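Local coordinates for chorismate synthase (Campylobacter jejuni, PDB 1SQ1), which probably catalyses the last step of the shikimate pathway, eliminating phosphate from 5-enolpyruvylshikimate-3-phosphate to give chorismate, with reduced FMN as cofactor, at residues Ile147-Gly152 with Thr209-Met214; Phe154-Phe159 with Asn191-Ala196; Asp224-Lys229 with Ala341-Leu346; His232-Ile237 with Ala334-Val339; Leu269-Gly274 with Asn282-Ile287. One frame throughout, in Å; residues are numbered along the deposited sequence.

Overall arrangement
From the N terminus, the chain first runs through a separate antiparallel sheet and helix 128-143 before reaching strand 148-156. Contact 1 pairs this strand with 205-212 and so closes a loop; contact 2, where the far end of the same strand turns against helix 186-198, falls within that loop. The remaining three are concentric. Contact 3 joins the start of helix 226-235 to the end of helix 325-346, contact 4 joins the same two helices further along, and contact 5 links a turn to the start of strand 286-292 within both. None of the loops cross. Strand pairing, helix pairing and the packing of contact 4 on contact 1 tie helices and sheet together.

Contact 1 of 5, residues Ile147-Gly152 with Thr209-Met214; sequences ICVQSG and TKVSGM
Gln150 and Lys210 sit opposite each other on two neighbouring antiparallel strands, 148-156 and 205-212, of one antiparallel sheet. Their backbones form a hydrogen-bonded pair: Gln150 N donates to Lys210 O at 2.9 Å with an N-H...O angle of 173°, and Lys210 N returns a bond to Gln150 O at 2.7 Å. Cys148 and Ser212 repeat the pattern two residues along, with Ser212 N to Cys148 O at 2.8 Å. On the face that also carries Cys148 and Ser212, the long side chains of Gln150 and Lys210 run side by side in the same direction and lie beside Phe170 of helix 170-175. Flexible chains with polar ends suit this partly exposed face.

The other face is mostly apolar and packs on helix 325-346, where Val149 and Val211 touch Leu340. These valines lie alongside each other, CG2 of Val149 meeting CG1 of Val211 at 3.4 Å. Ile147, just before the strand, adds its CG2 branch, which meets Val211 CG1 at 3.9 Å. Gly213 has a positive phi of 66°, which glycine readily accepts as the second strand ends. Farther along this face a polar pair replaces the valines: Ser151 OG and Thr209 OG1 are hydrogen-bonded at 2.6 Å, and Ser151 OG is also bonded to Ser333 OG.

Contact 2 of 5, residues Phe154-Phe159 with Asn191-Ala196; sequences FGVGTF and NEILNA
Val156, Gly157 and Phe159, at the turn of a beta hairpin, pack against Glu192 and Ile193 of helix 186-198 in a small turn-on-helix contact of mixed character at the far end of strand 148-156. Glu192 is the centre of it. Its CG stands anti to the backbone N (chi1 170°) and the chain then bends at chi2, its methylene groups sliding past Val156 in the opposite direction; Val156 CG1 meets Glu192 CG at 3.6 Å. The same methyl reaches Ile193 CG1 at 3.9 Å, the two side chains crossing at about a right angle, so one valine methyl touches two successive helix residues. Glu192 OE1 lies 3.8 Å from Gly157 CA.

Phe159 comes to Glu192 with its ring edge. Its CE2 is 3.6 Å from Glu192 OE2, which lies near the ring plane, and ring and carboxylate are turned 73° apart, an arrangement consistent with the slightly positive rim of an aromatic ring. Glu192 OE2 also makes a long, weak ion pair with Arg255 of the second subunit.

The first central position of a type II' turn calls for positive phi, which Gly157 takes without strain. Val156 N bonds to Phe159 O and Phe159 N to Val156 O, the paired bonds of a two-residue hairpin closed by a type II' beta turn.

Contact 3 of 5, residues Asp224-Lys229 with Ala341-Leu346; sequences DKLDSK and ADCLLL
Cys343 forms the close-packed part of this helix-helix contact, where its short side chain puts the sulfur between Leu226 and Lys229 of helix 226-235. Cys343 SG meets Leu226 CD1 at 3.6 Å and, on the next turn, Lys229 CD at 3.7 Å. A compact, weakly polar thiol suits the spot, since it touches a leucine methyl and the aliphatic part of a lysine alike.

From there the lysine chain bends at chi3 and chi4 (chi4 -76°), carrying its ammonium group to Asp342. Lys229 NZ forms a salt bridge with Asp342 OD1 at 3.0 Å, coming from above the carboxylate, 59° out of its plane. The same carboxylate accepts backbone N-H groups near the N terminus: OD1 from Thr6, OD2 from Arg7 and Leu8. With three amides and an ammonium around it, this buried aspartate is probably kept in its charged form.

Asp224, partly exposed and just ahead of the helix, makes the looser side, where it also packs on His232 of the second subunit. Its OD2 bonds to Thr6 OG1 and lies 3.7 Å from Leu346 CD1, while its ion pair with Lys229 is long and less certain. Leu346 CD1 and Lys229 CE approach tip to tip at 4.1 Å, fringing the ionic group with hydrocarbon. The whole is a helix-helix interface round the buried Lys229-Asp342 salt bridge, with Asp224 as a weaker third member, a network that also ties in the N-terminal segment at Thr6-Leu8.

Contact 4 of 5, residues His232-Ile237 with Ala334-Val339; sequences HALMGI and AMVRLV
Ile237 N bonds to Leu234 O at 2.9 Å, a backbone bond within 232-237, and both residues send their side chains to helix 325-346. Across the interface itself the meetings are between hydrocarbon groups and one selenium-containing chain. Ala233 and Met335 have the nearest CA atoms, 5.9 Å apart, and the small methyl of Ala233 is what permits so close an approach. Met335, modelled as selenomethionine, curls round this methyl: its chain bends at chi2 (-48°) and again at chi3 (-66°), which brings CE back to within 3.5 Å of Ala233 CB. A flexible, unbranched chain suits that wrapping path. Val339, one helical turn on, reaches the same methyl from its CG2 at 3.8 Å.

Two larger side chains extend the patch. Ile237 slides past Met335 in the opposite direction, its CD1 lying 4.0 Å from Met335 CG. Leu234 meets Val336 obliquely, through Leu234 CD2 and Val336 CG2 at 4.0 Å, and both also touch strand 286-292, at Thr290 and Leu288 respectively. Thus the two helices share contacts with strand 286-292. Ile237 directly precedes Asn238, a predicted FMN-binding residue. The backbone carbonyls of His232 and Gly236 are bonded to the second subunit. With every touching residue buried and aliphatic or, at Met335, a selenoether chain, the interface depends on shape and on exclusion of water.

Contact 5 of 5, residues Leu269-Gly274 with Asn282-Ile287; sequences LSNHSG and NGENLI
Asn271 reaches across to Glu284 and Ile287 with its carboxamide, which a nearly trans first torsion (chi1 -168°) swings toward the other segment. CB leads in that direction. CG comes next, 3.8 Å from Glu284 CB, and OD1 approaches the same Glu284 CB at 3.3 Å as the two side chains slide past each other in opposite directions. At the other branch, ND2 lies 3.7 Å from Ile287 CG1 and near Asn285 O, at 3.6 Å. The short, flat amide thus meets aliphatic groups of two residues, its plane turned 79° from the Glu284 carboxylate.

Asn271 also starts a type I beta turn, Gly274 N bonding to Asn271 O. Gly274 closes it with a positive phi, which suits glycine, and its carbonyl accepts from Ile287 N at 2.9 Å, the N-H...O angle being 159°. Within 282-287, Asn282 OD1 takes the N-H of Glu284 at 2.8 Å, an Asx turn that shapes the approach to the strand.

That strand, 286-292, lies between 205-212 and 240-245 in the sheet: Leu286 bonds through its backbone to Val211, Ile287 to Gly246 just past strand 240-245, and the short strands 276-277 and 280-281 lie between the two segments in sequence.

Contact 1 of 5, residues Ile147-Gly152 with Thr209-Met214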
# COMPACT_ATOMS: atom_id res chain seq x y z
N ILE A 147 6.82 -26.31 4.60
CA ILE A 147 7.85 -25.32 4.82
C ILE A 147 7.93 -25.22 6.34
O ILE A 147 6.94 -24.94 7.02
CB ILE A 147 7.46 -23.96 4.19
CG1 ILE A 147 7.39 -24.11 2.67
CG2 ILE A 147 8.49 -22.90 4.54
CD1 ILE A 147 6.99 -22.85 1.92
N CYS A 148 9.12 -25.49 6.87
CA CYS A 148 9.29 -25.46 8.30
C CYS A 148 10.26 -24.37 8.72
O CYS A 148 11.34 -24.24 8.16
CB CYS A 148 9.80 -26.81 8.78
SG CYS A 148 9.71 -27.01 10.56
N VAL A 149 9.85 -23.60 9.72
CA VAL A 149 10.67 -22.51 10.24
C VAL A 149 10.92 -22.76 11.73
O VAL A 149 9.99 -22.91 12.51
CB VAL A 149 9.97 -21.14 10.06
CG1 VAL A 149 10.81 -20.04 10.68
CG2 VAL A 149 9.75 -20.86 8.58
N GLN A 150 12.20 -22.82 12.10
CA GLN A 150 12.58 -23.06 13.49
C GLN A 150 13.78 -22.19 13.85
O GLN A 150 14.62 -21.90 12.99
CB GLN A 150 12.92 -24.53 13.69
CG GLN A 150 13.26 -25.26 12.39
CD GLN A 150 13.42 -26.76 12.58
OE1 GLN A 150 12.77 -27.37 13.44
NE2 GLN A 150 14.29 -27.37 11.77
N SER A 151 13.85 -21.77 15.11
CA SER A 151 14.93 -20.91 15.62
C SER A 151 15.35 -21.30 17.03
O SER A 151 14.62 -21.98 17.75
CB SER A 151 14.47 -19.45 15.64
OG SER A 151 13.95 -19.05 14.39
N GLY A 152 16.53 -20.82 17.42
CA GLY A 152 17.05 -21.10 18.75
C GLY A 152 18.24 -20.23 19.09
O GLY A 152 18.86 -19.65 18.20
N THR A 209 17.76 -18.72 12.91
CA THR A 209 16.50 -19.16 12.33
C THR A 209 16.77 -19.93 11.05
O THR A 209 17.33 -19.39 10.09
CB THR A 209 15.58 -18.00 11.97
OG1 THR A 209 15.34 -17.19 13.13
CG2 THR A 209 14.27 -18.55 11.46
N LYS A 210 16.37 -21.19 11.05
CA LYS A 210 16.56 -22.05 9.91
C LYS A 210 15.21 -22.40 9.30
O LYS A 210 14.26 -22.70 10.02
CB LYS A 210 17.29 -23.32 10.34
CG LYS A 210 17.29 -24.43 9.31
CD LYS A 210 18.49 -25.33 9.51
CE LYS A 210 18.16 -26.79 9.27
NZ LYS A 210 17.30 -27.32 10.37
N VAL A 211 15.12 -22.33 7.97
CA VAL A 211 13.88 -22.66 7.29
C VAL A 211 14.17 -23.76 6.27
O VAL A 211 15.01 -23.59 5.39
CB VAL A 211 13.29 -21.43 6.57
CG1 VAL A 211 11.90 -21.76 6.06
CG2 VAL A 211 13.24 -20.25 7.52
N SER A 212 13.47 -24.88 6.41
CA SER A 212 13.65 -26.04 5.53
C SER A 212 12.42 -26.24 4.65
O SER A 212 11.35 -25.66 4.91
CB SER A 212 13.86 -27.30 6.35
OG SER A 212 12.73 -27.52 7.18
N GLY A 213 12.57 -27.07 3.62
CA GLY A 213 11.47 -27.34 2.71
C GLY A 213 11.13 -26.08 1.96
O GLY A 213 9.97 -25.79 1.69
N MSE A 214 12.16 -25.32 1.61
CA MSE A 214 11.96 -24.07 0.90
C MSE A 214 11.59 -24.26 -0.57
O MSE A 214 12.22 -25.04 -1.28
CB MSE A 214 13.21 -23.20 1.01
CG MSE A 214 13.28 -22.38 2.28
SE MSE A 214 11.84 -21.10 2.35
CE MSE A 214 12.32 -20.08 0.78

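Contact 2 of 5, residues Phe154-Phe159 with Asn191-Ala196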
# COMPACT_ATOMS: atom_id res chain seq x y z
N PHE A 154 22.00 -19.43 19.98
CA PHE A 154 23.30 -20.06 19.80
C PHE A 154 24.41 -19.27 20.43
O PHE A 154 25.56 -19.71 20.46
CB PHE A 154 23.60 -20.29 18.32
CG PHE A 154 23.92 -19.04 17.53
CD1 PHE A 154 25.24 -18.71 17.24
CD2 PHE A 154 22.90 -18.29 16.95
CE1 PHE A 154 25.54 -17.65 16.35
CE2 PHE A 154 23.19 -17.23 16.06
CZ PHE A 154 24.51 -16.91 15.76
N GLY A 155 24.06 -18.10 20.96
CA GLY A 155 25.05 -17.27 21.61
C GLY A 155 24.44 -16.45 22.72
O GLY A 155 23.33 -15.93 22.58
N VAL A 156 25.14 -16.38 23.84
CA VAL A 156 24.68 -15.59 24.97
C VAL A 156 25.90 -14.95 25.62
O VAL A 156 26.78 -15.63 26.14
CB VAL A 156 23.97 -16.45 26.02
CG1 VAL A 156 23.68 -15.61 27.25
CG2 VAL A 156 22.68 -17.03 25.44
N GLY A 157 25.96 -13.62 25.57
CA GLY A 157 27.08 -12.92 26.14
C GLY A 157 28.33 -13.23 25.34
O GLY A 157 28.29 -13.25 24.11
N THR A 158 29.43 -13.47 26.03
CA THR A 158 30.71 -13.78 25.40
C THR A 158 30.76 -15.26 24.96
O THR A 158 31.73 -15.70 24.34
CB THR A 158 31.88 -13.45 26.37
OG1 THR A 158 31.73 -14.18 27.60
CG2 THR A 158 31.86 -11.96 26.71
N PHE A 159 29.71 -16.01 25.28
CA PHE A 159 29.62 -17.42 24.90
C PHE A 159 28.91 -17.56 23.56
O PHE A 159 27.69 -17.44 23.49
CB PHE A 159 28.84 -18.18 25.97
CG PHE A 159 29.45 -18.09 27.32
CD1 PHE A 159 30.65 -18.75 27.59
CD2 PHE A 159 28.88 -17.31 28.31
CE1 PHE A 159 31.27 -18.62 28.82
CE2 PHE A 159 29.49 -17.18 29.54
CZ PHE A 159 30.69 -17.84 29.80
N ASN A 191 24.05 -19.95 33.08
CA ASN A 191 24.88 -19.31 34.08
C ASN A 191 25.02 -17.84 33.74
O ASN A 191 24.77 -16.97 34.58
CB ASN A 191 26.24 -20.00 34.10
CG ASN A 191 27.33 -19.12 34.63
OD1 ASN A 191 28.38 -18.96 34.00
ND2 ASN A 191 27.10 -18.54 35.80
N GLU A 192 25.42 -17.55 32.50
CA GLU A 192 25.61 -16.18 32.02
C GLU A 192 24.34 -15.35 32.23
O GLU A 192 24.41 -14.19 32.62
CB GLU A 192 25.99 -16.18 30.54
CG GLU A 192 25.98 -14.80 29.88
CD GLU A 192 27.10 -13.90 30.37
OE1 GLU A 192 27.17 -12.73 29.94
OE2 GLU A 192 27.91 -14.36 31.19
N ILE A 193 23.19 -15.97 31.96
CA ILE A 193 21.90 -15.31 32.12
C ILE A 193 21.59 -15.09 33.60
O ILE A 193 21.26 -13.99 34.02
CB ILE A 193 20.77 -16.15 31.46
CG1 ILE A 193 20.91 -16.09 29.93
CG2 ILE A 193 19.39 -15.65 31.92
CD1 ILE A 193 19.89 -16.92 29.18
N LEU A 194 21.71 -16.16 34.37
CA LEU A 194 21.46 -16.09 35.81
C LEU A 194 22.37 -15.00 36.39
O LEU A 194 21.91 -14.08 37.08
CB LEU A 194 21.77 -17.45 36.45
CG LEU A 194 20.80 -18.01 37.49
CD1 LEU A 194 21.26 -19.39 37.91
CD2 LEU A 194 20.72 -17.09 38.70
N ASN A 195 23.67 -15.09 36.09
CA ASN A 195 24.61 -14.10 36.58
C ASN A 195 24.13 -12.70 36.23
O ASN A 195 24.12 -11.81 37.07
CB ASN A 195 26.00 -14.32 35.98
CG ASN A 195 27.06 -13.45 36.62
OD1 ASN A 195 27.39 -13.61 37.79
ND2 ASN A 195 27.59 -12.50 35.85
N ALA A 196 23.72 -12.52 34.98
CA ALA A 196 23.23 -11.23 34.51
C ALA A 196 21.98 -10.81 35.28
O ALA A 196 21.75 -9.62 35.52
CB ALA A 196 22.93 -11.29 33.02

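Contact 3 of 5, residues Asp224-Lys229 with Ala341-Leu346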
# COMPACT_ATOMS: atom_id res chain seq x y z
N ASP A 224 10.86 -5.84 -2.92
CA ASP A 224 10.10 -6.65 -1.98
C ASP A 224 10.70 -8.05 -1.98
O ASP A 224 10.00 -9.06 -1.92
CB ASP A 224 8.60 -6.69 -2.34
CG ASP A 224 7.72 -6.99 -1.11
OD1 ASP A 224 8.19 -6.76 0.03
OD2 ASP A 224 6.56 -7.43 -1.28
N LYS A 225 12.03 -8.06 -2.05
CA LYS A 225 12.85 -9.26 -2.06
C LYS A 225 12.72 -10.01 -0.74
O LYS A 225 12.50 -9.41 0.32
CB LYS A 225 14.30 -8.86 -2.30
CG LYS A 225 14.52 -8.05 -3.57
CD LYS A 225 16.01 -7.83 -3.79
CE LYS A 225 16.32 -7.40 -5.21
NZ LYS A 225 17.80 -7.26 -5.42
N LEU A 226 12.85 -11.33 -0.79
CA LEU A 226 12.73 -12.13 0.40
C LEU A 226 13.73 -11.73 1.49
O LEU A 226 13.39 -11.75 2.68
CB LEU A 226 12.87 -13.61 0.07
CG LEU A 226 12.70 -14.45 1.33
CD1 LEU A 226 11.29 -14.26 1.88
CD2 LEU A 226 12.97 -15.90 1.03
N ASP A 227 14.95 -11.38 1.12
CA ASP A 227 15.90 -10.97 2.16
C ASP A 227 15.48 -9.62 2.75
O ASP A 227 15.49 -9.44 3.97
CB ASP A 227 17.34 -10.94 1.63
CG ASP A 227 17.45 -10.31 0.27
OD1 ASP A 227 18.54 -10.32 -0.32
OD2 ASP A 227 16.42 -9.80 -0.21
N SER A 228 15.08 -8.68 1.89
CA SER A 228 14.61 -7.37 2.36
C SER A 228 13.51 -7.56 3.40
O SER A 228 13.65 -7.13 4.54
CB SER A 228 14.02 -6.54 1.22
OG SER A 228 15.02 -6.00 0.37
N LYS A 229 12.43 -8.21 3.00
CA LYS A 229 11.31 -8.45 3.90
C LYS A 229 11.79 -9.09 5.18
O LYS A 229 11.34 -8.74 6.25
CB LYS A 229 10.29 -9.37 3.25
CG LYS A 229 9.48 -8.76 2.13
CD LYS A 229 8.70 -9.84 1.40
CE LYS A 229 7.37 -9.31 0.91
NZ LYS A 229 6.39 -9.21 2.04
N ALA A 341 4.86 -16.84 4.40
CA ALA A 341 3.48 -17.13 4.07
C ALA A 341 2.94 -15.98 3.25
O ALA A 341 1.91 -16.11 2.60
CB ALA A 341 2.67 -17.30 5.32
N ASP A 342 3.63 -14.84 3.30
CA ASP A 342 3.20 -13.68 2.53
C ASP A 342 3.74 -13.79 1.09
O ASP A 342 2.98 -13.61 0.15
CB ASP A 342 3.68 -12.38 3.22
CG ASP A 342 3.19 -11.11 2.52
OD1 ASP A 342 3.66 -10.02 2.91
OD2 ASP A 342 2.36 -11.17 1.59
N CYS A 343 5.02 -14.13 0.92
CA CYS A 343 5.57 -14.26 -0.43
C CYS A 343 4.90 -15.41 -1.16
O CYS A 343 4.79 -15.41 -2.39
CB CYS A 343 7.07 -14.56 -0.40
SG CYS A 343 8.07 -13.42 0.56
N LEU A 344 4.48 -16.41 -0.38
CA LEU A 344 3.84 -17.60 -0.91
C LEU A 344 2.56 -17.24 -1.68
O LEU A 344 2.26 -17.83 -2.72
CB LEU A 344 3.53 -18.56 0.25
CG LEU A 344 3.35 -20.06 -0.02
CD1 LEU A 344 3.35 -20.82 1.29
CD2 LEU A 344 2.07 -20.26 -0.76
N LEU A 345 1.82 -16.27 -1.15
CA LEU A 345 0.60 -15.81 -1.79
C LEU A 345 0.93 -14.81 -2.92
O LEU A 345 0.34 -14.85 -3.99
CB LEU A 345 -0.31 -15.15 -0.74
CG LEU A 345 -0.74 -16.11 0.38
CD1 LEU A 345 -1.33 -15.35 1.56
CD2 LEU A 345 -1.75 -17.09 -0.18
N LEU A 346 1.91 -13.94 -2.68
CA LEU A 346 2.30 -12.98 -3.69
C LEU A 346 2.79 -13.62 -4.98
O LEU A 346 2.50 -13.14 -6.07
CB LEU A 346 3.42 -12.10 -3.17
CG LEU A 346 3.04 -11.05 -2.14
CD1 LEU A 346 4.31 -10.35 -1.68
CD2 LEU A 346 2.04 -10.06 -2.74

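Contact 4 of 5, residues His232-Ile237 with Ala334-Val339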
# COMPACT_ATOMS: atom_id res chain seq x y z
N HIS A 232 13.63 -6.61 7.32
CA HIS A 232 12.68 -5.64 7.82
C HIS A 232 11.90 -6.21 9.01
O HIS A 232 11.76 -5.55 10.05
CB HIS A 232 11.75 -5.25 6.67
CG HIS A 232 10.72 -4.21 7.00
ND1 HIS A 232 9.79 -4.38 8.01
CD2 HIS A 232 10.39 -3.06 6.38
CE1 HIS A 232 8.92 -3.38 7.97
NE2 HIS A 232 9.27 -2.57 6.99
N ALA A 233 11.41 -7.43 8.88
CA ALA A 233 10.66 -8.05 9.96
C ALA A 233 11.54 -8.40 11.17
O ALA A 233 11.09 -8.29 12.30
CB ALA A 233 9.93 -9.29 9.46
N LEU A 234 12.79 -8.81 10.94
CA LEU A 234 13.71 -9.17 12.01
C LEU A 234 14.30 -7.93 12.73
O LEU A 234 14.25 -7.85 13.96
CB LEU A 234 14.82 -10.08 11.47
CG LEU A 234 14.35 -11.48 11.03
CD1 LEU A 234 15.50 -12.32 10.42
CD2 LEU A 234 13.77 -12.20 12.25
N MSE A 235 14.86 -6.98 11.97
CA MSE A 235 15.42 -5.75 12.57
C MSE A 235 14.31 -5.05 13.36
O MSE A 235 14.56 -4.42 14.38
CB MSE A 235 15.91 -4.77 11.50
CG MSE A 235 17.36 -4.92 11.02
SE MSE A 235 18.70 -4.46 12.34
CE MSE A 235 17.62 -3.26 13.39
N GLY A 236 13.08 -5.17 12.86
CA GLY A 236 11.95 -4.55 13.53
C GLY A 236 11.69 -5.08 14.93
O GLY A 236 11.08 -4.41 15.76
N ILE A 237 12.15 -6.30 15.18
CA ILE A 237 11.97 -6.92 16.48
C ILE A 237 12.69 -6.12 17.56
O ILE A 237 13.77 -5.57 17.32
CB ILE A 237 12.51 -8.36 16.50
CG1 ILE A 237 11.75 -9.20 15.48
CG2 ILE A 237 12.40 -8.93 17.92
CD1 ILE A 237 12.07 -10.68 15.50
N ALA A 334 8.08 -16.37 14.38
CA ALA A 334 6.78 -15.87 13.94
C ALA A 334 6.93 -14.91 12.77
O ALA A 334 6.25 -15.05 11.76
CB ALA A 334 6.08 -15.19 15.11
N MSE A 335 7.82 -13.93 12.91
CA MSE A 335 8.06 -12.96 11.86
C MSE A 335 8.51 -13.59 10.54
O MSE A 335 8.01 -13.22 9.47
CB MSE A 335 9.09 -11.91 12.29
CG MSE A 335 8.66 -11.00 13.43
SE MSE A 335 6.90 -10.22 13.21
CE MSE A 335 7.20 -9.08 11.67
N VAL A 336 9.45 -14.52 10.61
CA VAL A 336 9.91 -15.16 9.38
C VAL A 336 8.78 -15.98 8.80
O VAL A 336 8.71 -16.21 7.59
CB VAL A 336 11.13 -16.06 9.63
CG1 VAL A 336 11.52 -16.76 8.34
CG2 VAL A 336 12.30 -15.23 10.14
N ARG A 337 7.86 -16.40 9.66
CA ARG A 337 6.72 -17.17 9.23
C ARG A 337 5.84 -16.26 8.40
O ARG A 337 5.59 -16.55 7.22
CB ARG A 337 5.93 -17.66 10.44
CG ARG A 337 5.51 -19.10 10.37
CD ARG A 337 6.50 -20.01 11.10
NE ARG A 337 6.28 -20.05 12.54
CZ ARG A 337 6.64 -21.09 13.30
NH1 ARG A 337 7.22 -22.15 12.74
NH2 ARG A 337 6.43 -21.07 14.61
N LEU A 338 5.37 -15.17 9.00
CA LEU A 338 4.50 -14.21 8.32
C LEU A 338 5.03 -13.82 6.94
O LEU A 338 4.31 -13.87 5.95
CB LEU A 338 4.32 -12.95 9.17
CG LEU A 338 3.48 -13.09 10.44
CD1 LEU A 338 3.90 -12.02 11.41
CD2 LEU A 338 1.99 -12.98 10.15
N VAL A 339 6.30 -13.46 6.88
CA VAL A 339 6.89 -13.08 5.61
C VAL A 339 6.74 -14.21 4.58
O VAL A 339 6.10 -14.02 3.54
CB VAL A 339 8.38 -12.74 5.76
CG1 VAL A 339 8.95 -12.32 4.42
CG2 VAL A 339 8.55 -11.63 6.78

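Contact 5 of 5, residues Leu269-Gly274 with Asn282-Ile287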
# COMPACT_ATOMS: atom_id res chain seq x y z
N LEU A 269 25.43 -26.93 -4.61
CA LEU A 269 26.48 -27.59 -3.85
C LEU A 269 26.60 -26.97 -2.45
O LEU A 269 26.17 -27.57 -1.46
CB LEU A 269 27.82 -27.49 -4.58
CG LEU A 269 28.07 -28.55 -5.66
CD1 LEU A 269 28.31 -29.91 -5.02
CD2 LEU A 269 26.89 -28.63 -6.62
N SER A 270 27.18 -25.78 -2.40
CA SER A 270 27.36 -25.04 -1.15
C SER A 270 26.15 -24.13 -0.89
O SER A 270 25.37 -23.87 -1.80
CB SER A 270 28.64 -24.21 -1.24
OG SER A 270 28.75 -23.62 -2.53
N ASN A 271 25.99 -23.66 0.35
CA ASN A 271 24.86 -22.78 0.66
C ASN A 271 25.30 -21.47 1.31
O ASN A 271 24.71 -21.02 2.29
CB ASN A 271 23.86 -23.49 1.59
CG ASN A 271 22.55 -22.74 1.72
OD1 ASN A 271 22.11 -22.07 0.78
ND2 ASN A 271 21.90 -22.87 2.86
N HIS A 272 26.34 -20.86 0.76
CA HIS A 272 26.85 -19.61 1.30
C HIS A 272 25.82 -18.50 1.24
O HIS A 272 25.77 -17.64 2.12
CB HIS A 272 28.09 -19.18 0.54
CG HIS A 272 29.25 -20.11 0.72
ND1 HIS A 272 29.74 -20.44 1.96
CD2 HIS A 272 30.02 -20.77 -0.18
CE1 HIS A 272 30.76 -21.27 1.82
NE2 HIS A 272 30.95 -21.48 0.53
N SER A 273 25.01 -18.55 0.20
CA SER A 273 23.96 -17.56 -0.03
C SER A 273 22.90 -17.51 1.06
O SER A 273 22.18 -16.53 1.19
CB SER A 273 23.28 -17.85 -1.37
OG SER A 273 22.65 -19.12 -1.33
N GLY A 274 22.78 -18.57 1.85
CA GLY A 274 21.77 -18.57 2.90
C GLY A 274 20.39 -18.97 2.41
O GLY A 274 19.44 -19.01 3.19
N ASN A 282 16.14 -19.83 -3.56
CA ASN A 282 16.64 -20.78 -4.56
C ASN A 282 16.35 -22.25 -4.24
O ASN A 282 16.80 -23.14 -4.96
CB ASN A 282 18.15 -20.61 -4.72
CG ASN A 282 18.92 -21.09 -3.50
OD1 ASN A 282 18.33 -21.54 -2.52
ND2 ASN A 282 20.25 -20.99 -3.57
N GLY A 283 15.61 -22.50 -3.17
CA GLY A 283 15.31 -23.87 -2.80
C GLY A 283 16.07 -24.30 -1.56
O GLY A 283 15.52 -24.99 -0.69
N GLU A 284 17.33 -23.90 -1.45
CA GLU A 284 18.12 -24.28 -0.28
C GLU A 284 17.51 -23.78 1.02
O GLU A 284 16.66 -22.90 1.02
CB GLU A 284 19.55 -23.76 -0.43
CG GLU A 284 20.30 -24.42 -1.56
CD GLU A 284 20.45 -25.92 -1.35
OE1 GLU A 284 19.87 -26.71 -2.15
OE2 GLU A 284 21.14 -26.32 -0.38
N ASN A 285 17.96 -24.35 2.13
CA ASN A 285 17.46 -23.95 3.44
C ASN A 285 17.71 -22.48 3.63
O ASN A 285 18.48 -21.88 2.89
CB ASN A 285 18.19 -24.71 4.54
CG ASN A 285 17.95 -26.18 4.47
OD1 ASN A 285 16.97 -26.68 5.01
ND2 ASN A 285 18.84 -26.90 3.79
N LEU A 286 17.07 -21.90 4.64
CA LEU A 286 17.23 -20.48 4.91
C LEU A 286 18.10 -20.32 6.14
O LEU A 286 17.79 -20.85 7.20
CB LEU A 286 15.85 -19.84 5.12
CG LEU A 286 15.39 -18.65 4.26
CD1 LEU A 286 15.83 -18.77 2.80
CD2 LEU A 286 13.88 -18.57 4.36
N ILE A 287 19.21 -19.59 5.99
CA ILE A 287 20.13 -19.34 7.10
C ILE A 287 20.05 -17.88 7.52
O ILE A 287 20.68 -17.02 6.92
CB ILE A 287 21.59 -19.64 6.71
CG1 ILE A 287 21.69 -21.01 6.03
CG2 ILE A 287 22.47 -19.63 7.95
CD1 ILE A 287 21.22 -22.14 6.90